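Local coordinates for uncharacterized protein (Bacteroides eggerthii DSM 20697, PDB 4ECO) that is of unknown function but is built as a leucine-rich repeat solenoid and probably serves in binding other proteins, at residues T84-E89 and E108-G113; K207-Y212 and L248-D253; F91-R96 and N193-V198. All coordinates share one frame; numbering follows the deposited sequence.

Contact 1: T84-E89 and E108-G113; sequences TGLSLE and EVLALG
L88 and L112 run alongside each other at the C-terminal ends of two parallel chain segments. L88 CB passes the carbonyl oxygen of A111 at 3.7 Å, and L88 CG stays 3.8 Å from A111 O. With CG anti to the carbonyl carbon (chi1 -60°) and CD1 extended away from CA (chi2 174°), L88 CD1 ends 3.8 Å from L112 CD2. W47 packs on L88 from outside the pair. Two residues earlier, L86 and L110 repeat the arrangement, CG of L86 lying 3.9 Å from CD1 of L110. This is the L-x-L pattern of parallel leucine-rich repeat strands; L86 and L110 point to one face of the sheet, S87 and A111 to the other. Backbone bonds hold the register: A111 N gives to L86 O at 2.9 Å, and L88 N gives to A111 O at 2.8 Å. At the N-terminal end, T84 O takes E108 N at 2.8 Å and, weakly, V109 N. On the S87 side, the hydroxyl packs against A111 CB, accepts from E89 N in an ST turn and donates to E89 OE1; the E89 carboxylate is further bound by S114 and the backbone of L123 and F124.

Contact 2: K207-Y212 and L248-D253; sequences KLRQFY and LKDLTD
Q210 and D253 stack side by side, the amide and carboxylate planes only 12° apart. The Q210 chain is bent at chi2 (-126°), which lays its amide along D253: Q210 OE1 sits 3.3 Å from D253 CB, and Q210 NE2 lies beside the carboxylate carbon. The two heads also share a bound water, which donates to Q210 OE1 and to D253 OD2 and accepts from Y212 OH at 2.6 Å. R209 and D250 run alongside each other as well, guanidinium and carboxylate nearly parallel. Here D250 OD2 lies over a guanidinium face, 3.9 Å from R209 NH1, so the long salt bridge is one of charge alone, with no N-H aimed at the oxygen; R209 NE is paired instead with E108. L251 turns its CD1 to the other segment, meeting F211 CB at 3.8 Å and L208 CG at 4.1 Å, next to L110 of the neighbouring strand 109-111. Backbone bonds join the leucine-rich repeat strand 210-214 to the start of strand 253-257: R209 O accepts from both T252 N and D253 N, and F211 N gives to D253 O at 2.8 Å. A second water links L208 O to D250 N where the segments part. D253 is gripped by T252 OG1 on OD1, and by the water and R142 on OD2; these donors would favour a charged carboxylate, whereas the neighbouring R209-D250 pair probably gains little directional hold and would rest mainly on longer-range attraction.

Contact 3: F91-R96 and N193-V198; sequences FGASGR and NNITFV
R96 and F197 meet at the far end of a small two-stranded parallel sheet, formed by strands 96-97 and 194-198 apart from the main run of repeat strands. It is consistent with the additional short strands of plant-type leucine-rich repeats, in which a G-x-x-P sequence such as that starting at G95 follows the L-x-L strand.

The backbone bonds alternate between the segments. N194 N gives to A93 O at 2.8 Å; G95 N gives to N194 O at 3.0 Å; and T196 N gives to G95 O at 2.9 Å. G95 has backbone angles that would jam a CB against the preceding carbonyl, so a glycine fits where the chain turns its corner. T196 OG1 adds a weak bond to the same G95 oxygen.

Among polar side chains, N193 OD1 accepts from I195 N on a lone pair, closing an Asx turn at the strand's start. S216 also binds this oxygen, while N193 ND2 gives to G214 O. S94 OG packs against N194 CB at 3.6 Å.

Apolar contact is limited: I195 CD1 rests on A93 CB, with L42 also packing on the isoleucine.

The cation-pi contact is made by a bend in the arginine at chi3 (50°), which lays the guanidinium over one face of the F197 ring, planes 27° apart. R96 NE is meanwhile paired with E228, so the group is held from outside the stack too. R96 CZ lies 4.0 Å from the ring centroid, and R96 NH1 comes within 3.4 Å of F197 CD2.

Overall arrangement
Contacts 1 and 2 belong to the same run of parallel strands, separated by the pairing of 109-111 with 210-214, centres 11 Å apart: E108 OE1 meets R209 NE at 2.8 Å, and L110 CD2 packs on F211 CE1 at 3.6 Å. Contact 3 sits to one side, its centre 13 Å from that of contact 1, where L112 CD1 reaches V198 CG2 at 3.7 Å; contacts 2 and 3 do not touch. Along the chain contacts 1 and 3 interleave. The bound sodium ion, whose site includes E117 and S192, lies near contacts 1 and 3: by nearest atoms, about 4 Å from G92, 6 Å from the E89 side chain and 12 Å from that of Y212.

Contact 1: T84-E89 and E108-G113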
loop_
_atom_site.group_PDB
_atom_site.type_symbol
_atom_site.label_atom_id
_atom_site.label_comp_id
_atom_site.label_asym_id
_atom_site.label_seq_id
_atom_site.Cartn_x
_atom_site.Cartn_y
_atom_site.Cartn_z
ATOM N N THR A 84 -26.182 5.697 -19.370
ATOM C CA THR A 84 -24.941 4.967 -19.625
ATOM C C THR A 84 -24.159 4.758 -18.318
ATOM O O THR A 84 -23.252 3.922 -18.274
ATOM C CB THR A 84 -24.083 5.668 -20.695
ATOM O OG1 THR A 84 -23.574 6.917 -20.222
ATOM C CG2 THR A 84 -24.821 5.844 -22.007
ATOM N N GLY A 85 -24.563 5.445 -17.255
ATOM C CA GLY A 85 -23.921 5.329 -15.951
ATOM C C GLY A 85 -24.871 5.630 -14.827
ATOM O O GLY A 85 -25.748 6.478 -14.961
ATOM N N LEU A 86 -24.730 4.920 -13.730
ATOM C CA LEU A 86 -25.625 5.078 -12.587
ATOM C C LEU A 86 -24.861 4.773 -11.310
ATOM O O LEU A 86 -24.346 3.657 -11.130
ATOM C CB LEU A 86 -26.872 4.164 -12.754
ATOM C CG LEU A 86 -27.744 3.826 -11.539
ATOM C CD1 LEU A 86 -28.186 5.053 -10.816
ATOM C CD2 LEU A 86 -28.979 3.063 -11.956
ATOM N N SER A 87 -24.786 5.778 -10.421
ATOM C CA SER A 87 -24.079 5.616 -9.153
ATOM C C SER A 87 -24.953 6.026 -7.972
ATOM O O SER A 87 -25.482 7.144 -7.930
ATOM C CB SER A 87 -22.789 6.421 -9.146
ATOM O OG SER A 87 -22.135 6.303 -7.898
ATOM N N LEU A 88 -25.092 5.120 -7.001
ATOM C CA LEU A 88 -25.858 5.412 -5.805
ATOM C C LEU A 88 -24.958 5.857 -4.695
ATOM O O LEU A 88 -25.446 6.068 -3.569
ATOM C CB LEU A 88 -26.643 4.192 -5.346
ATOM C CG LEU A 88 -27.655 3.592 -6.284
ATOM C CD1 LEU A 88 -28.194 2.336 -5.683
ATOM C CD2 LEU A 88 -28.749 4.591 -6.657
ATOM N N GLU A 89 -23.636 5.979 -4.985
ATOM C CA GLU A 89 -22.623 6.361 -3.999
ATOM C C GLU A 89 -23.053 7.575 -3.158
ATOM O O GLU A 89 -23.484 8.582 -3.726
ATOM C CB GLU A 89 -21.290 6.689 -4.686
ATOM C CG GLU A 89 -20.450 5.500 -5.104
ATOM C CD GLU A 89 -19.243 5.954 -5.893
ATOM O OE1 GLU A 89 -19.421 6.689 -6.896
ATOM O OE2 GLU A 89 -18.112 5.607 -5.482
ATOM N N GLU A 108 -22.894 1.199 -18.899
ATOM C CA GLU A 108 -21.481 0.809 -18.937
ATOM C C GLU A 108 -20.927 0.767 -17.526
ATOM O O GLU A 108 -20.181 -0.135 -17.199
ATOM C CB GLU A 108 -20.646 1.765 -19.801
ATOM C CG GLU A 108 -20.771 1.614 -21.308
ATOM C CD GLU A 108 -19.925 2.611 -22.093
ATOM O OE1 GLU A 108 -18.730 2.781 -21.749
ATOM O OE2 GLU A 108 -20.456 3.227 -23.051
ATOM N N VAL A 109 -21.302 1.732 -16.674
ATOM C CA VAL A 109 -20.839 1.767 -15.285
ATOM C C VAL A 109 -22.042 1.724 -14.338
ATOM O O VAL A 109 -23.081 2.307 -14.623
ATOM C CB VAL A 109 -19.894 2.972 -14.983
ATOM C CG1 VAL A 109 -18.678 2.971 -15.925
ATOM C CG2 VAL A 109 -20.619 4.313 -15.059
ATOM N N LEU A 110 -21.897 1.007 -13.218
ATOM C CA LEU A 110 -22.915 0.855 -12.175
ATOM C C LEU A 110 -22.286 0.724 -10.793
ATOM O O LEU A 110 -21.473 -0.179 -10.571
ATOM C CB LEU A 110 -23.778 -0.379 -12.472
ATOM C CG LEU A 110 -24.895 -0.730 -11.489
ATOM C CD1 LEU A 110 -26.009 0.353 -11.457
ATOM C CD2 LEU A 110 -25.492 -2.071 -11.858
ATOM N N ALA A 111 -22.676 1.620 -9.857
ATOM C CA ALA A 111 -22.218 1.584 -8.449
ATOM C C ALA A 111 -23.418 1.631 -7.485
ATOM O O ALA A 111 -24.283 2.525 -7.579
ATOM C CB ALA A 111 -21.261 2.727 -8.146
ATOM N N LEU A 112 -23.472 0.639 -6.588
ATOM C CA LEU A 112 -24.498 0.521 -5.548
ATOM C C LEU A 112 -23.892 0.922 -4.217
ATOM O O LEU A 112 -24.557 0.974 -3.184
ATOM C CB LEU A 112 -25.069 -0.912 -5.478
ATOM C CG LEU A 112 -25.632 -1.528 -6.766
ATOM C CD1 LEU A 112 -26.129 -2.901 -6.496
ATOM C CD2 LEU A 112 -26.717 -0.676 -7.388
ATOM N N GLY A 113 -22.601 1.194 -4.275
ATOM C CA GLY A 113 -21.769 1.572 -3.148
ATOM C C GLY A 113 -20.347 1.329 -3.559
ATOM O O GLY A 113 -20.132 0.741 -4.615
#

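Contact 2: K207-Y212 and L248-D253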
loop_
_atom_site.group_PDB
_atom_site.type_symbol
_atom_site.label_atom_id
_atom_site.label_comp_id
_atom_site.label_asym_id
_atom_site.label_seq_id
_atom_site.Cartn_x
_atom_site.Cartn_y
_atom_site.Cartn_z
ATOM N N LYS A 207 -23.648 -4.508 -21.766
ATOM C CA LYS A 207 -22.647 -3.485 -22.094
ATOM C C LYS A 207 -21.888 -3.020 -20.833
ATOM O O LYS A 207 -20.945 -2.225 -20.954
ATOM C CB LYS A 207 -23.296 -2.282 -22.815
ATOM C CG LYS A 207 -23.946 -2.653 -24.134
ATOM C CD LYS A 207 -24.201 -1.466 -25.024
ATOM C CE LYS A 207 -24.916 -1.933 -26.268
ATOM N NZ LYS A 207 -24.932 -0.890 -27.325
ATOM N N LEU A 208 -22.269 -3.551 -19.641
ATOM C CA LEU A 208 -21.690 -3.222 -18.334
ATOM C C LEU A 208 -20.191 -3.502 -18.322
ATOM O O LEU A 208 -19.772 -4.584 -18.703
ATOM C CB LEU A 208 -22.398 -4.009 -17.205
ATOM C CG LEU A 208 -22.343 -3.427 -15.786
ATOM C CD1 LEU A 208 -22.981 -2.028 -15.724
ATOM C CD2 LEU A 208 -23.027 -4.352 -14.786
ATOM N N ARG A 209 -19.395 -2.494 -17.961
ATOM C CA ARG A 209 -17.934 -2.548 -17.877
ATOM C C ARG A 209 -17.460 -2.585 -16.426
ATOM O O ARG A 209 -16.550 -3.348 -16.092
ATOM C CB ARG A 209 -17.333 -1.337 -18.576
ATOM C CG ARG A 209 -17.766 -1.187 -20.003
ATOM C CD ARG A 209 -17.048 -0.008 -20.583
ATOM N NE ARG A 209 -17.474 0.283 -21.947
ATOM C CZ ARG A 209 -16.962 -0.288 -23.026
ATOM N NH1 ARG A 209 -16.007 -1.201 -22.910
ATOM N NH2 ARG A 209 -17.408 0.039 -24.230
ATOM N N GLN A 210 -18.103 -1.778 -15.549
ATOM C CA GLN A 210 -17.751 -1.703 -14.122
ATOM C C GLN A 210 -18.994 -1.912 -13.232
ATOM O O GLN A 210 -20.023 -1.241 -13.418
ATOM C CB GLN A 210 -17.079 -0.361 -13.787
ATOM C CG GLN A 210 -15.972 0.038 -14.767
ATOM C CD GLN A 210 -14.666 0.339 -14.106
ATOM O OE1 GLN A 210 -14.551 0.399 -12.873
ATOM N NE2 GLN A 210 -13.641 0.530 -14.923
ATOM N N PHE A 211 -18.900 -2.868 -12.280
ATOM C CA PHE A 211 -19.977 -3.139 -11.340
ATOM C C PHE A 211 -19.409 -3.111 -9.926
ATOM O O PHE A 211 -18.664 -4.000 -9.539
ATOM C CB PHE A 211 -20.678 -4.466 -11.668
ATOM C CG PHE A 211 -21.911 -4.810 -10.863
ATOM C CD1 PHE A 211 -22.635 -3.821 -10.203
ATOM C CD2 PHE A 211 -22.378 -6.116 -10.802
ATOM C CE1 PHE A 211 -23.768 -4.145 -9.447
ATOM C CE2 PHE A 211 -23.521 -6.436 -10.058
ATOM C CZ PHE A 211 -24.220 -5.443 -9.401
ATOM N N TYR A 212 -19.749 -2.064 -9.166
ATOM C CA TYR A 212 -19.281 -1.844 -7.793
ATOM C C TYR A 212 -20.406 -1.891 -6.787
ATOM O O TYR A 212 -21.515 -1.401 -7.041
ATOM C CB TYR A 212 -18.592 -0.469 -7.678
ATOM C CG TYR A 212 -17.117 -0.428 -8.028
ATOM C CD1 TYR A 212 -16.664 -0.835 -9.279
ATOM C CD2 TYR A 212 -16.191 0.144 -7.159
ATOM C CE1 TYR A 212 -15.309 -0.773 -9.614
ATOM C CE2 TYR A 212 -14.837 0.222 -7.485
ATOM C CZ TYR A 212 -14.399 -0.239 -8.714
ATOM O OH TYR A 212 -13.068 -0.156 -9.044
ATOM N N LEU A 248 -22.064 -10.908 -20.500
ATOM C CA LEU A 248 -21.433 -9.696 -19.984
ATOM C C LEU A 248 -19.916 -9.762 -20.272
ATOM O O LEU A 248 -19.060 -9.923 -19.382
ATOM C CB LEU A 248 -21.752 -9.509 -18.494
ATOM C CG LEU A 248 -23.019 -8.683 -18.188
ATOM C CD1 LEU A 248 -24.300 -9.355 -18.728
ATOM C CD2 LEU A 248 -23.135 -8.422 -16.707
ATOM N N LYS A 249 -19.616 -9.649 -21.567
ATOM C CA LYS A 249 -18.291 -9.746 -22.161
ATOM C C LYS A 249 -17.389 -8.528 -21.859
ATOM O O LYS A 249 -16.168 -8.642 -21.964
ATOM C CB LYS A 249 -18.444 -9.892 -23.683
ATOM C CG LYS A 249 -19.221 -11.139 -24.170
ATOM C CD LYS A 249 -18.474 -12.454 -24.024
ATOM C CE LYS A 249 -19.275 -13.617 -24.551
ATOM N NZ LYS A 249 -18.737 -14.920 -24.065
ATOM N N ASP A 250 -17.982 -7.378 -21.493
ATOM C CA ASP A 250 -17.253 -6.140 -21.236
ATOM C C ASP A 250 -17.042 -5.852 -19.739
ATOM O O ASP A 250 -16.331 -4.892 -19.410
ATOM C CB ASP A 250 -18.001 -4.959 -21.877
ATOM C CG ASP A 250 -17.892 -4.848 -23.398
ATOM O OD1 ASP A 250 -17.076 -5.610 -24.003
ATOM O OD2 ASP A 250 -18.587 -3.966 -23.981
ATOM N N LEU A 251 -17.635 -6.671 -18.842
ATOM C CA LEU A 251 -17.531 -6.467 -17.402
ATOM C C LEU A 251 -16.158 -6.925 -16.917
ATOM O O LEU A 251 -15.940 -8.112 -16.725
ATOM C CB LEU A 251 -18.687 -7.184 -16.662
ATOM C CG LEU A 251 -18.809 -6.910 -15.156
ATOM C CD1 LEU A 251 -18.888 -5.429 -14.839
ATOM C CD2 LEU A 251 -20.003 -7.608 -14.585
ATOM N N THR A 252 -15.238 -5.960 -16.730
ATOM C CA THR A 252 -13.829 -6.152 -16.354
ATOM C C THR A 252 -13.520 -5.736 -14.919
ATOM O O THR A 252 -12.550 -6.224 -14.342
ATOM C CB THR A 252 -12.897 -5.341 -17.298
ATOM O OG1 THR A 252 -13.114 -3.926 -17.166
ATOM C CG2 THR A 252 -13.027 -5.757 -18.746
ATOM N N ASP A 253 -14.297 -4.802 -14.356
ATOM C CA ASP A 253 -14.037 -4.313 -12.998
ATOM C C ASP A 253 -15.231 -4.539 -12.098
ATOM O O ASP A 253 -16.279 -3.944 -12.317
ATOM C CB ASP A 253 -13.665 -2.827 -13.018
ATOM C CG ASP A 253 -12.366 -2.511 -13.725
ATOM O OD1 ASP A 253 -12.299 -2.706 -14.957
ATOM O OD2 ASP A 253 -11.443 -2.014 -13.062
HETATM O O HOH W 1 -20.387 -6.765 -20.240
HETATM O O HOH W 2 -12.235 -0.018 -11.462
#

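Contact 3: F91-R96 and N193-V198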
loop_
_atom_site.group_PDB
_atom_site.type_symbol
_atom_site.label_atom_id
_atom_site.label_comp_id
_atom_site.label_asym_id
_atom_site.label_seq_id
_atom_site.Cartn_x
_atom_site.Cartn_y
_atom_site.Cartn_z
ATOM N N PHE A 91 -25.660 8.236 -1.350
ATOM C CA PHE A 91 -27.074 8.589 -1.220
ATOM C C PHE A 91 -27.730 7.967 -0.003
ATOM O O PHE A 91 -28.705 8.525 0.514
ATOM C CB PHE A 91 -27.862 8.199 -2.483
ATOM C CG PHE A 91 -27.721 9.175 -3.624
ATOM C CD1 PHE A 91 -28.061 10.517 -3.460
ATOM C CD2 PHE A 91 -27.283 8.749 -4.875
ATOM C CE1 PHE A 91 -27.953 11.415 -4.532
ATOM C CE2 PHE A 91 -27.187 9.646 -5.947
ATOM C CZ PHE A 91 -27.530 10.971 -5.768
ATOM N N GLY A 92 -27.213 6.834 0.443
ATOM C CA GLY A 92 -27.778 6.144 1.591
ATOM C C GLY A 92 -29.067 5.443 1.238
ATOM O O GLY A 92 -30.017 5.449 2.021
ATOM N N ALA A 93 -29.086 4.817 0.047
ATOM C CA ALA A 93 -30.198 4.050 -0.505
ATOM C C ALA A 93 -30.576 2.888 0.428
ATOM O O ALA A 93 -29.701 2.317 1.089
ATOM C CB ALA A 93 -29.818 3.528 -1.876
ATOM N N SER A 94 -31.885 2.587 0.529
ATOM C CA SER A 94 -32.404 1.572 1.431
ATOM C C SER A 94 -33.520 0.831 0.767
ATOM O O SER A 94 -34.567 1.427 0.484
ATOM C CB SER A 94 -32.896 2.216 2.730
ATOM O OG SER A 94 -33.617 1.305 3.545
ATOM N N GLY A 95 -33.312 -0.468 0.549
ATOM C CA GLY A 95 -34.314 -1.316 -0.076
ATOM C C GLY A 95 -33.751 -2.399 -0.959
ATOM O O GLY A 95 -32.622 -2.860 -0.761
ATOM N N ARG A 96 -34.552 -2.803 -1.950
ATOM C CA ARG A 96 -34.227 -3.886 -2.880
ATOM C C ARG A 96 -34.106 -3.337 -4.301
ATOM O O ARG A 96 -34.988 -2.596 -4.725
ATOM C CB ARG A 96 -35.316 -4.974 -2.793
ATOM C CG ARG A 96 -35.394 -5.663 -1.413
ATOM C CD ARG A 96 -36.704 -6.413 -1.172
ATOM N NE ARG A 96 -37.062 -7.313 -2.276
ATOM C CZ ARG A 96 -36.768 -8.608 -2.323
ATOM N NH1 ARG A 96 -36.133 -9.190 -1.313
ATOM N NH2 ARG A 96 -37.121 -9.337 -3.376
ATOM N N ASN A 193 -25.258 2.201 3.232
ATOM C CA ASN A 193 -26.592 2.013 2.669
ATOM C C ASN A 193 -27.274 0.796 3.306
ATOM O O ASN A 193 -26.627 0.009 4.007
ATOM C CB ASN A 193 -26.479 1.819 1.142
ATOM C CG ASN A 193 -25.652 0.601 0.779
ATOM O OD1 ASN A 193 -26.089 -0.541 0.912
ATOM N ND2 ASN A 193 -24.412 0.817 0.390
ATOM N N ASN A 194 -28.563 0.604 2.978
ATOM C CA ASN A 194 -29.328 -0.532 3.440
ATOM C C ASN A 194 -29.904 -1.312 2.224
ATOM O O ASN A 194 -31.089 -1.645 2.200
ATOM C CB ASN A 194 -30.406 -0.097 4.414
ATOM C CG ASN A 194 -30.835 -1.222 5.308
ATOM O OD1 ASN A 194 -30.147 -1.575 6.281
ATOM N ND2 ASN A 194 -31.953 -1.845 4.957
ATOM N N ILE A 195 -29.043 -1.593 1.210
ATOM C CA ILE A 195 -29.428 -2.389 0.049
ATOM C C ILE A 195 -29.458 -3.848 0.538
ATOM O O ILE A 195 -28.428 -4.375 0.939
ATOM C CB ILE A 195 -28.498 -2.177 -1.188
ATOM C CG1 ILE A 195 -28.248 -0.697 -1.582
ATOM C CG2 ILE A 195 -28.904 -3.041 -2.379
ATOM C CD1 ILE A 195 -29.400 0.060 -1.932
ATOM N N THR A 196 -30.636 -4.484 0.542
ATOM C CA THR A 196 -30.799 -5.840 1.066
ATOM C C THR A 196 -30.939 -6.887 -0.037
ATOM O O THR A 196 -30.892 -8.080 0.249
ATOM C CB THR A 196 -32.027 -5.883 1.989
ATOM O OG1 THR A 196 -33.183 -5.401 1.284
ATOM C CG2 THR A 196 -31.819 -5.069 3.265
ATOM N N PHE A 197 -31.084 -6.451 -1.286
ATOM C CA PHE A 197 -31.287 -7.338 -2.421
ATOM C C PHE A 197 -30.846 -6.649 -3.719
ATOM O O PHE A 197 -31.007 -5.430 -3.865
ATOM C CB PHE A 197 -32.794 -7.717 -2.490
ATOM C CG PHE A 197 -33.146 -8.870 -3.383
ATOM C CD1 PHE A 197 -33.352 -8.680 -4.742
ATOM C CD2 PHE A 197 -33.280 -10.151 -2.868
ATOM C CE1 PHE A 197 -33.623 -9.760 -5.580
ATOM C CE2 PHE A 197 -33.569 -11.229 -3.705
ATOM C CZ PHE A 197 -33.752 -11.022 -5.055
ATOM N N VAL A 198 -30.286 -7.433 -4.655
ATOM C CA VAL A 198 -29.892 -6.970 -5.988
ATOM C C VAL A 198 -30.464 -7.977 -6.964
ATOM O O VAL A 198 -30.181 -9.177 -6.858
ATOM C CB VAL A 198 -28.378 -6.708 -6.237
ATOM C CG1 VAL A 198 -28.178 -5.983 -7.565
ATOM C CG2 VAL A 198 -27.760 -5.892 -5.118
#